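Local coordinates for kinesin-like protein (Caenorhabditis elegans, PDB 5X3E) that probably uses ATP binding and hydrolysis to drive movement along microtubules, as a motor of the kinesin-6 family, at residues A[94-99]-A[139-144]; A[218-223]-A[259-264]; A[381-386]-A[398-403]. One frame throughout, in Å; residues are numbered along the deposited sequence.

Contact 1: A[94-99]-A[139-144]; sequences ATVFER and TGLLPR. With SO4 (sulfate ion), chain Q.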
loop_
_atom_site.group_PDB
_atom_site.type_symbol
_atom_site.label_atom_id
_atom_site.label_comp_id
_atom_site.label_asym_id
_atom_site.label_seq_id
_atom_site.Cartn_x
_atom_site.Cartn_y
_atom_site.Cartn_z
ATOM N N ALA A 94 15.265 6.465 -5.568
ATOM C CA ALA A 94 16.024 5.538 -4.736
ATOM C C ALA A 94 16.126 6.040 -3.301
ATOM O O ALA A 94 16.036 5.252 -2.353
ATOM C CB ALA A 94 17.414 5.324 -5.331
ATOM N N THR A 95 16.314 7.349 -3.120
ATOM C CA THR A 95 16.401 7.893 -1.768
ATOM C C THR A 95 15.066 7.789 -1.046
ATOM O O THR A 95 15.016 7.403 0.128
ATOM C CB THR A 95 16.883 9.345 -1.807
ATOM O OG1 THR A 95 18.212 9.396 -2.343
ATOM C CG2 THR A 95 16.884 9.945 -0.412
ATOM N N VAL A 96 13.974 8.129 -1.736
ATOM C CA VAL A 96 12.643 7.973 -1.157
ATOM C C VAL A 96 12.398 6.519 -0.777
ATOM O O VAL A 96 12.001 6.216 0.351
ATOM C CB VAL A 96 11.566 8.484 -2.128
ATOM C CG1 VAL A 96 10.175 8.109 -1.621
ATOM C CG2 VAL A 96 11.678 9.980 -2.287
ATOM N N PHE A 97 12.665 5.599 -1.707
ATOM C CA PHE A 97 12.355 4.188 -1.488
ATOM C C PHE A 97 13.049 3.640 -0.242
ATOM O O PHE A 97 12.424 2.952 0.574
ATOM C CB PHE A 97 12.745 3.377 -2.724
ATOM C CG PHE A 97 12.730 1.899 -2.501
ATOM C CD1 PHE A 97 11.533 1.229 -2.302
ATOM C CD2 PHE A 97 13.912 1.176 -2.485
ATOM C CE1 PHE A 97 11.514 -0.140 -2.094
ATOM C CE2 PHE A 97 13.902 -0.189 -2.279
ATOM C CZ PHE A 97 12.702 -0.849 -2.085
ATOM N N GLU A 98 14.343 3.923 -0.078
ATOM C CA GLU A 98 15.055 3.405 1.088
ATOM C C GLU A 98 14.519 4.002 2.386
ATOM O O GLU A 98 14.419 3.306 3.401
ATOM C CB GLU A 98 16.554 3.670 0.964
ATOM C CG GLU A 98 17.199 3.031 -0.250
ATOM C CD GLU A 98 18.708 3.106 -0.196
ATOM O OE1 GLU A 98 19.250 3.227 0.926
ATOM O OE2 GLU A 98 19.349 3.051 -1.268
ATOM N N ARG A 99 14.193 5.293 2.377
ATOM C CA ARG A 99 13.727 5.979 3.576
ATOM C C ARG A 99 12.259 5.690 3.885
ATOM O O ARG A 99 11.821 5.884 5.024
ATOM C CB ARG A 99 13.975 7.485 3.407
ATOM C CG ARG A 99 13.658 8.350 4.614
ATOM C CD ARG A 99 14.226 7.769 5.884
ATOM N NE ARG A 99 13.830 8.543 7.055
ATOM C CZ ARG A 99 12.649 8.437 7.656
ATOM N NH1 ARG A 99 11.738 7.590 7.191
ATOM N NH2 ARG A 99 12.376 9.177 8.722
ATOM N N THR A 139 11.262 4.870 -11.544
ATOM C CA THR A 139 10.473 3.833 -10.885
ATOM C C THR A 139 10.170 4.206 -9.440
ATOM O O THR A 139 11.059 4.628 -8.694
ATOM C CB THR A 139 11.190 2.481 -10.954
ATOM O OG1 THR A 139 11.207 2.020 -12.309
ATOM C CG2 THR A 139 10.493 1.451 -10.094
ATOM N N GLY A 140 8.900 4.060 -9.051
ATOM C CA GLY A 140 8.439 4.454 -7.737
ATOM C C GLY A 140 8.557 3.341 -6.714
ATOM O O GLY A 140 9.218 2.322 -6.923
ATOM N N LEU A 141 7.881 3.553 -5.579
ATOM C CA LEU A 141 8.000 2.646 -4.440
ATOM C C LEU A 141 7.534 1.244 -4.786
ATOM O O LEU A 141 8.181 0.257 -4.416
ATOM C CB LEU A 141 7.170 3.165 -3.271
ATOM C CG LEU A 141 7.446 4.592 -2.829
ATOM C CD1 LEU A 141 6.416 5.035 -1.807
ATOM C CD2 LEU A 141 8.859 4.692 -2.273
ATOM N N LEU A 142 6.401 1.134 -5.470
ATOM C CA LEU A 142 5.758 -0.168 -5.612
ATOM C C LEU A 142 6.625 -1.159 -6.376
ATOM O O LEU A 142 6.889 -2.249 -5.840
ATOM C CB LEU A 142 4.372 0.018 -6.238
ATOM C CG LEU A 142 3.445 -1.180 -6.381
ATOM C CD1 LEU A 142 2.007 -0.697 -6.240
ATOM C CD2 LEU A 142 3.655 -1.872 -7.718
ATOM N N PRO A 143 7.116 -0.863 -7.588
ATOM C CA PRO A 143 7.951 -1.865 -8.274
ATOM C C PRO A 143 9.245 -2.157 -7.540
ATOM O O PRO A 143 9.669 -3.319 -7.486
ATOM C CB PRO A 143 8.201 -1.233 -9.650
ATOM C CG PRO A 143 7.142 -0.189 -9.800
ATOM C CD PRO A 143 6.930 0.337 -8.425
ATOM N N ARG A 144 9.879 -1.134 -6.953
ATOM C CA ARG A 144 11.089 -1.370 -6.171
ATOM C C ARG A 144 10.800 -2.267 -4.976
ATOM O O ARG A 144 11.606 -3.144 -4.640
ATOM C CB ARG A 144 11.695 -0.044 -5.710
ATOM C CG ARG A 144 12.157 0.861 -6.841
ATOM C CD ARG A 144 12.736 2.157 -6.300
ATOM N NE ARG A 144 12.981 3.120 -7.368
ATOM C CZ ARG A 144 14.151 3.272 -7.978
ATOM N NH1 ARG A 144 15.187 2.529 -7.615
ATOM N NH2 ARG A 144 14.286 4.169 -8.947
HETATM S S SO4 Q . 17.166 10.268 7.582
HETATM O O1 SO4 Q . 16.656 10.199 6.212
HETATM O O2 SO4 Q . 18.291 11.198 7.634
HETATM O O3 SO4 Q . 16.108 10.720 8.485
HETATM O O4 SO4 Q . 17.622 8.944 7.995
#
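Two helices of the P-loop kinesin motor domain, 93-109 and the start of 141-152, meet where F97 presents its ring to R144 and its backbone side to L141. With CG swung anti to the backbone N (chi1 168°), the F97 ring lies against the second helix, and CB of R144 sits almost over its centre, 3.6 Å from the F97 centroid, in a CH-pi contact. CD of R144 runs back over the root of the ring, 3.8 Å from F97 CG. L141 reaches in with one branch: its CD2 touches F97 CA at 3.6 Å and meets V96 CG1 at 3.7 Å, the two aliphatic side chains crossing nearly at right angles.

Beyond the ring the extended R144 chain turns polar. NE bonds T139 O at 2.8 Å with an N-H...O angle of 162°; the oxygen lies close to the guanidinium plane of R144, whereas NE stands above the carbonyl plane of T139. NH1 pairs with E202 and NH2 with E136 O, while A94 N stands over one face of the guanidinium. With an alanine in place of F97, CB and CD of R144 would probably lose their aromatic cover and a gap would open between the helices. One arginine thus plays two parts: its methylenes seal the helix interface, and its buried charge is satisfied by a carboxylate and loop carbonyls.

Contact 2: A[218-223]-A[259-264]; sequences FVTYVE and AKDVEV. With SO4 (sulfate ion), chain R; SO4 (sulfate ion), chain I; SO4 (sulfate ion), chain C; SO4 (sulfate ion), chain U.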
loop_
_atom_site.group_PDB
_atom_site.type_symbol
_atom_site.label_atom_id
_atom_site.label_comp_id
_atom_site.label_asym_id
_atom_site.label_seq_id
_atom_site.Cartn_x
_atom_site.Cartn_y
_atom_site.Cartn_z
ATOM N N PHE A 218 1.344 -13.613 -2.737
ATOM C CA PHE A 218 0.031 -13.355 -3.304
ATOM C C PHE A 218 -0.197 -11.854 -3.286
ATOM O O PHE A 218 0.236 -11.167 -2.358
ATOM C CB PHE A 218 -1.071 -14.075 -2.514
ATOM C CG PHE A 218 -1.051 -15.575 -2.660
ATOM C CD1 PHE A 218 -1.927 -16.210 -3.529
ATOM C CD2 PHE A 218 -0.164 -16.349 -1.924
ATOM C CE1 PHE A 218 -1.918 -17.592 -3.665
ATOM C CE2 PHE A 218 -0.148 -17.730 -2.058
ATOM C CZ PHE A 218 -1.025 -18.353 -2.930
ATOM N N VAL A 219 -0.854 -11.336 -4.313
ATOM C CA VAL A 219 -1.215 -9.927 -4.346
ATOM C C VAL A 219 -2.720 -9.813 -4.514
ATOM O O VAL A 219 -3.343 -10.614 -5.223
ATOM C CB VAL A 219 -0.474 -9.149 -5.460
ATOM C CG1 VAL A 219 1.033 -9.217 -5.248
ATOM C CG2 VAL A 219 -0.850 -9.674 -6.833
ATOM N N THR A 220 -3.303 -8.837 -3.832
ATOM C CA THR A 220 -4.653 -8.384 -4.118
ATOM C C THR A 220 -4.575 -6.921 -4.523
ATOM O O THR A 220 -3.757 -6.163 -3.988
ATOM C CB THR A 220 -5.601 -8.553 -2.913
ATOM O OG1 THR A 220 -5.096 -7.831 -1.783
ATOM C CG2 THR A 220 -5.722 -10.013 -2.541
ATOM N N TYR A 221 -5.384 -6.539 -5.505
ATOM C CA TYR A 221 -5.457 -5.154 -5.947
ATOM C C TYR A 221 -6.910 -4.716 -5.874
ATOM O O TYR A 221 -7.765 -5.272 -6.572
ATOM C CB TYR A 221 -4.900 -4.977 -7.360
ATOM C CG TYR A 221 -4.557 -3.539 -7.695
ATOM C CD1 TYR A 221 -4.626 -2.544 -6.725
ATOM C CD2 TYR A 221 -4.157 -3.178 -8.980
ATOM C CE1 TYR A 221 -4.311 -1.225 -7.021
ATOM C CE2 TYR A 221 -3.835 -1.859 -9.286
ATOM C CZ TYR A 221 -3.914 -0.887 -8.303
ATOM O OH TYR A 221 -3.597 0.422 -8.596
ATOM N N VAL A 222 -7.182 -3.728 -5.031
ATOM C CA VAL A 222 -8.539 -3.342 -4.672
ATOM C C VAL A 222 -8.687 -1.833 -4.810
ATOM O O VAL A 222 -7.744 -1.078 -4.546
ATOM C CB VAL A 222 -8.878 -3.813 -3.241
ATOM C CG1 VAL A 222 -10.172 -3.275 -2.828
ATOM C CG2 VAL A 222 -9.000 -5.323 -3.211
ATOM N N GLU A 223 -9.865 -1.391 -5.245
ATOM C CA GLU A 223 -10.154 0.026 -5.420
ATOM C C GLU A 223 -11.342 0.412 -4.551
ATOM O O GLU A 223 -12.357 -0.290 -4.533
ATOM C CB GLU A 223 -10.449 0.348 -6.889
ATOM C CG GLU A 223 -10.791 1.799 -7.161
ATOM C CD GLU A 223 -11.250 2.022 -8.587
ATOM O OE1 GLU A 223 -11.995 1.163 -9.106
ATOM O OE2 GLU A 223 -10.863 3.047 -9.191
ATOM N N ALA A 259 -12.566 -10.537 -2.985
ATOM C CA ALA A 259 -11.372 -10.156 -3.729
ATOM C C ALA A 259 -10.472 -11.354 -3.985
ATOM O O ALA A 259 -10.350 -12.255 -3.151
ATOM C CB ALA A 259 -10.590 -9.082 -2.977
ATOM N N LYS A 260 -9.832 -11.341 -5.151
ATOM C CA LYS A 260 -9.024 -12.445 -5.640
ATOM C C LYS A 260 -7.586 -12.304 -5.143
ATOM O O LYS A 260 -6.959 -11.257 -5.331
ATOM C CB LYS A 260 -9.070 -12.465 -7.168
ATOM C CG LYS A 260 -8.704 -13.779 -7.808
ATOM C CD LYS A 260 -8.812 -13.681 -9.321
ATOM C CE LYS A 260 -8.207 -14.896 -10.005
ATOM N NZ LYS A 260 -8.252 -14.750 -11.486
ATOM N N ASP A 261 -7.075 -13.348 -4.494
ATOM C CA ASP A 261 -5.670 -13.416 -4.102
ATOM C C ASP A 261 -4.918 -14.102 -5.236
ATOM O O ASP A 261 -5.125 -15.295 -5.495
ATOM C CB ASP A 261 -5.494 -14.179 -2.790
ATOM C CG ASP A 261 -6.064 -13.444 -1.595
ATOM O OD1 ASP A 261 -7.271 -13.591 -1.316
ATOM O OD2 ASP A 261 -5.293 -12.736 -0.918
ATOM N N VAL A 262 -4.055 -13.352 -5.916
ATOM C CA VAL A 262 -3.385 -13.815 -7.127
ATOM C C VAL A 262 -1.949 -14.186 -6.784
ATOM O O VAL A 262 -1.177 -13.343 -6.305
ATOM C CB VAL A 262 -3.426 -12.748 -8.233
ATOM C CG1 VAL A 262 -2.667 -13.231 -9.456
ATOM C CG2 VAL A 262 -4.872 -12.392 -8.593
ATOM N N GLU A 263 -1.586 -15.440 -7.037
ATOM C CA GLU A 263 -0.240 -15.908 -6.750
ATOM C C GLU A 263 0.721 -15.428 -7.822
ATOM O O GLU A 263 0.442 -15.547 -9.020
ATOM C CB GLU A 263 -0.196 -17.429 -6.648
ATOM C CG GLU A 263 1.135 -17.946 -6.130
ATOM C CD GLU A 263 1.091 -19.417 -5.798
ATOM O OE1 GLU A 263 1.918 -19.857 -4.973
ATOM O OE2 GLU A 263 0.224 -20.131 -6.350
ATOM N N VAL A 264 1.844 -14.867 -7.387
ATOM C CA VAL A 264 2.862 -14.327 -8.275
ATOM C C VAL A 264 4.204 -14.927 -7.877
ATOM O O VAL A 264 4.515 -15.027 -6.683
ATOM C CB VAL A 264 2.897 -12.786 -8.234
ATOM C CG1 VAL A 264 1.696 -12.229 -8.977
ATOM C CG2 VAL A 264 2.900 -12.280 -6.796
HETATM S S SO4 R . -9.544 -16.440 -4.811
HETATM O O1 SO4 R . -8.556 -17.120 -5.647
HETATM O O2 SO4 R . -8.863 -15.536 -3.886
HETATM O O3 SO4 R . -10.465 -15.681 -5.656
HETATM O O4 SO4 R . -10.307 -17.429 -4.050
HETATM S S SO4 I . -4.034 -17.657 -8.755
HETATM O O1 SO4 I . -3.642 -19.031 -9.056
HETATM O O2 SO4 I . -2.910 -16.771 -9.035
HETATM O O3 SO4 I . -5.162 -17.281 -9.604
HETATM O O4 SO4 I . -4.413 -17.554 -7.345
HETATM S S SO4 C . -7.809 -8.505 0.703
HETATM O O1 SO4 C . -7.232 -9.483 1.626
HETATM O O2 SO4 C . -6.857 -7.421 0.472
HETATM O O3 SO4 C . -9.023 -7.946 1.281
HETATM O O4 SO4 C . -8.139 -9.149 -0.560
HETATM S S SO4 U . -5.563 -12.551 -12.859
HETATM O O1 SO4 U . -4.574 -13.289 -13.641
HETATM O O2 SO4 U . -5.018 -11.245 -12.493
HETATM O O3 SO4 U . -6.785 -12.374 -13.642
HETATM O O4 SO4 U . -5.879 -13.304 -11.649
HETATM O O HOH W 1 -7.410 -8.534 -5.677
#
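E263 lies across the F218 ring, its neighbour in a non-hydrogen-bonded antiparallel pair, and meets the ring along its whole length. CB comes within 3.4 Å of F218 CE1. CG, placed anti to the backbone N (chi1 -171°), stands over one face toward the rim, 4.1 Å from the F218 centroid, making a CH-pi contact. CD then passes 3.7 Å from F218 CZ, and the carboxylate is turned only 16° from the plane of the ring. At the tip both oxygens have partners beyond the two segments: OE1 takes a hydrogen bond from S216 OG and OE2 one from C160 N, which probably fixes the rotation of the buried group.

The next pair, V219 with V262, is hydrogen-bonded, with V219 N to V262 O at 2.8 Å and V262 N to V219 O at 2.9 Å. On this opposite face V219 CG1 meets V264 CG2 at 3.9 Å. Further along, the chains diverge, and a water that accepts from Y221 N lies between them, 2.8 Å from K260 O. T220 and D261 still lie side by side, the T220 methyl against D261 OD2, whose charge is paired with K302. Several sulfates, probably from the crystallisation liquor, border this edge; one accepts a hydrogen bond from E263 N and another from T220 OG1.

The short strand 262-264 thus lines part of one edge of strand 213-225, while strand 296-307 pairs along the other. F274 and V273 of helix 267-281 pack on Y221 and on V219 and V262 respectively, whereas F162 and P164 of strand 162-165 pack on F218 across the sheet.

Contact 3: A[381-386]-A[398-403]; sequences LEQVPY and YLEGNG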
loop_
_atom_site.group_PDB
_atom_site.type_symbol
_atom_site.label_atom_id
_atom_site.label_comp_id
_atom_site.label_asym_id
_atom_site.label_seq_id
_atom_site.Cartn_x
_atom_site.Cartn_y
_atom_site.Cartn_z
ATOM N N LEU A 381 -7.751 4.562 26.768
ATOM C CA LEU A 381 -7.442 4.905 25.388
ATOM C C LEU A 381 -8.744 5.026 24.604
ATOM O O LEU A 381 -9.709 4.299 24.857
ATOM C CB LEU A 381 -6.500 3.879 24.746
ATOM C CG LEU A 381 -6.716 2.359 24.747
ATOM C CD1 LEU A 381 -7.889 1.915 23.884
ATOM C CD2 LEU A 381 -5.437 1.651 24.306
ATOM N N GLU A 382 -8.767 5.953 23.648
ATOM C CA GLU A 382 -10.007 6.340 22.991
ATOM C C GLU A 382 -10.253 5.580 21.694
ATOM O O GLU A 382 -9.325 5.126 21.020
ATOM C CB GLU A 382 -10.044 7.846 22.722
ATOM C CG GLU A 382 -8.770 8.440 22.183
ATOM C CD GLU A 382 -8.899 9.933 21.966
ATOM O OE1 GLU A 382 -10.043 10.420 21.866
ATOM O OE2 GLU A 382 -7.861 10.621 21.910
ATOM N N GLN A 383 -11.536 5.455 21.364
ATOM C CA GLN A 383 -11.976 4.699 20.202
ATOM C C GLN A 383 -11.518 5.375 18.916
ATOM O O GLN A 383 -11.522 6.603 18.803
ATOM C CB GLN A 383 -13.504 4.570 20.225
ATOM C CG GLN A 383 -14.123 3.886 19.015
ATOM C CD GLN A 383 -13.832 2.400 18.969
ATOM O OE1 GLN A 383 -13.396 1.873 17.946
ATOM N NE2 GLN A 383 -14.078 1.714 20.081
ATOM N N VAL A 384 -11.118 4.560 17.946
ATOM C CA VAL A 384 -10.758 5.038 16.615
ATOM C C VAL A 384 -12.027 5.031 15.766
ATOM O O VAL A 384 -12.664 3.972 15.638
ATOM C CB VAL A 384 -9.668 4.166 15.980
ATOM C CG1 VAL A 384 -9.303 4.686 14.604
ATOM C CG2 VAL A 384 -8.448 4.115 16.874
ATOM N N PRO A 385 -12.437 6.168 15.195
ATOM C CA PRO A 385 -13.698 6.242 14.429
ATOM C C PRO A 385 -13.577 5.636 13.033
ATOM O O PRO A 385 -13.911 6.257 12.023
ATOM C CB PRO A 385 -13.962 7.754 14.387
ATOM C CG PRO A 385 -12.596 8.364 14.422
ATOM C CD PRO A 385 -11.776 7.481 15.316
ATOM N N TYR A 386 -13.119 4.383 12.974
ATOM C CA TYR A 386 -12.790 3.784 11.687
ATOM C C TYR A 386 -14.013 3.413 10.861
ATOM O O TYR A 386 -13.868 3.181 9.656
ATOM C CB TYR A 386 -11.895 2.551 11.869
ATOM C CG TYR A 386 -12.461 1.463 12.756
ATOM C CD1 TYR A 386 -13.384 0.545 12.268
ATOM C CD2 TYR A 386 -12.052 1.342 14.075
ATOM C CE1 TYR A 386 -13.899 -0.451 13.079
ATOM C CE2 TYR A 386 -12.558 0.352 14.889
ATOM C CZ TYR A 386 -13.480 -0.542 14.387
ATOM O OH TYR A 386 -13.980 -1.531 15.198
ATOM N N TYR A 398 -4.518 -1.549 11.482
ATOM C CA TYR A 398 -3.415 -0.594 11.529
ATOM C C TYR A 398 -3.763 0.616 12.391
ATOM O O TYR A 398 -2.963 1.053 13.227
ATOM C CB TYR A 398 -3.047 -0.150 10.110
ATOM C CG TYR A 398 -2.512 -1.241 9.209
ATOM C CD1 TYR A 398 -3.342 -1.882 8.298
ATOM C CD2 TYR A 398 -1.177 -1.629 9.264
ATOM C CE1 TYR A 398 -2.861 -2.879 7.466
ATOM C CE2 TYR A 398 -0.683 -2.625 8.431
ATOM C CZ TYR A 398 -1.528 -3.245 7.535
ATOM O OH TYR A 398 -1.046 -4.234 6.708
ATOM N N LEU A 399 -4.949 1.187 12.189
ATOM C CA LEU A 399 -5.329 2.391 12.918
ATOM C C LEU A 399 -5.588 2.129 14.396
ATOM O O LEU A 399 -5.585 3.080 15.188
ATOM C CB LEU A 399 -6.557 3.017 12.268
ATOM C CG LEU A 399 -6.238 3.516 10.864
ATOM C CD1 LEU A 399 -7.494 3.695 10.056
ATOM C CD2 LEU A 399 -5.480 4.824 10.965
ATOM N N GLU A 400 -5.831 0.877 14.784
ATOM C CA GLU A 400 -5.870 0.496 16.186
ATOM C C GLU A 400 -4.502 0.066 16.693
ATOM O O GLU A 400 -4.402 -0.551 17.760
ATOM C CB GLU A 400 -6.906 -0.604 16.413
ATOM C CG GLU A 400 -8.343 -0.096 16.393
ATOM C CD GLU A 400 -9.350 -1.189 16.674
ATOM O OE1 GLU A 400 -8.953 -2.372 16.675
ATOM O OE2 GLU A 400 -10.533 -0.866 16.906
ATOM N N GLY A 401 -3.454 0.382 15.940
ATOM C CA GLY A 401 -2.091 0.244 16.397
ATOM C C GLY A 401 -1.421 -1.071 16.092
ATOM O O GLY A 401 -0.418 -1.394 16.735
ATOM N N ASN A 402 -1.953 -1.862 15.167
ATOM C CA ASN A 402 -1.359 -3.146 14.818
ATOM C C ASN A 402 -0.609 -2.992 13.503
ATOM O O ASN A 402 -1.218 -2.709 12.467
ATOM C CB ASN A 402 -2.402 -4.258 14.716
ATOM C CG ASN A 402 -1.765 -5.629 14.541
ATOM O OD1 ASN A 402 -1.681 -6.155 13.429
ATOM N ND2 ASN A 402 -1.301 -6.206 15.643
ATOM N N GLY A 403 0.699 -3.180 13.549
ATOM C CA GLY A 403 1.547 -3.006 12.387
ATOM C C GLY A 403 2.184 -1.633 12.351
ATOM O O GLY A 403 2.138 -0.857 13.310
#
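V384 packs against L399 at the close of helix 396-399, and this is the buried apolar side of a small contact. Its two methyls divide the work: CG1 rests on L399 CB at 4.0 Å, the side chains crossing at about a right angle, while CG2 lies 3.5 Å from the carbonyl O of L399. C366 of helix 350-375 touches V384 as well, and T392 of helix 390-394 touches both L399 and Y386, so the buried half is shared with two further helices.

The exposed side is polar. E400, the first residue to leave the helical path, stretches its chain back over the loop; its CG is 4.2 Å from V384 CG2, and its carboxylate approaches the Y386 ring obliquely on the CE2 side, the two planes 81° apart. The Y386 hydroxyl is not the atom engaged, for OH lies 3.9 Å from E400 OE2. Behind E400 the chain reverses in a Schellman motif: G401, at positive phi, takes the C-prime position, and its N bonds Y398 O at 2.8 Å.

The segment 381-386 carries the VPY that opens a sequence familiar from kinesins, in a region that in relatives faces the microtubule. No hydrogen bond crosses between the two segments: V384 and L399 supply the apolar burial, while E400 covers as much surface from the exposed side and probably brings negative charge to the rim.

From the N terminus the three contacts close in series; none nests in or crosses another. Contact 1 closes a loop of 39 residues that holds strand 114-119 and the probable P-loop with helix 126-130, tying two flanking helices together. Contact 2 closes one of 35 residues made of strands and turns, bringing 262-264 back to 213-225. Contact 3 closes the shortest, 11 residues with helix 390-394 inside, joining the loop after helix 350-375 to the end of helix 396-399, just ahead of strand 404-411. That strand pairs with 114-119 in the large mixed sheet to which contact 2 also belongs. The centres stand 21 to 27 Å apart, contacts 1 and 3 on opposite sides of the chain's centre.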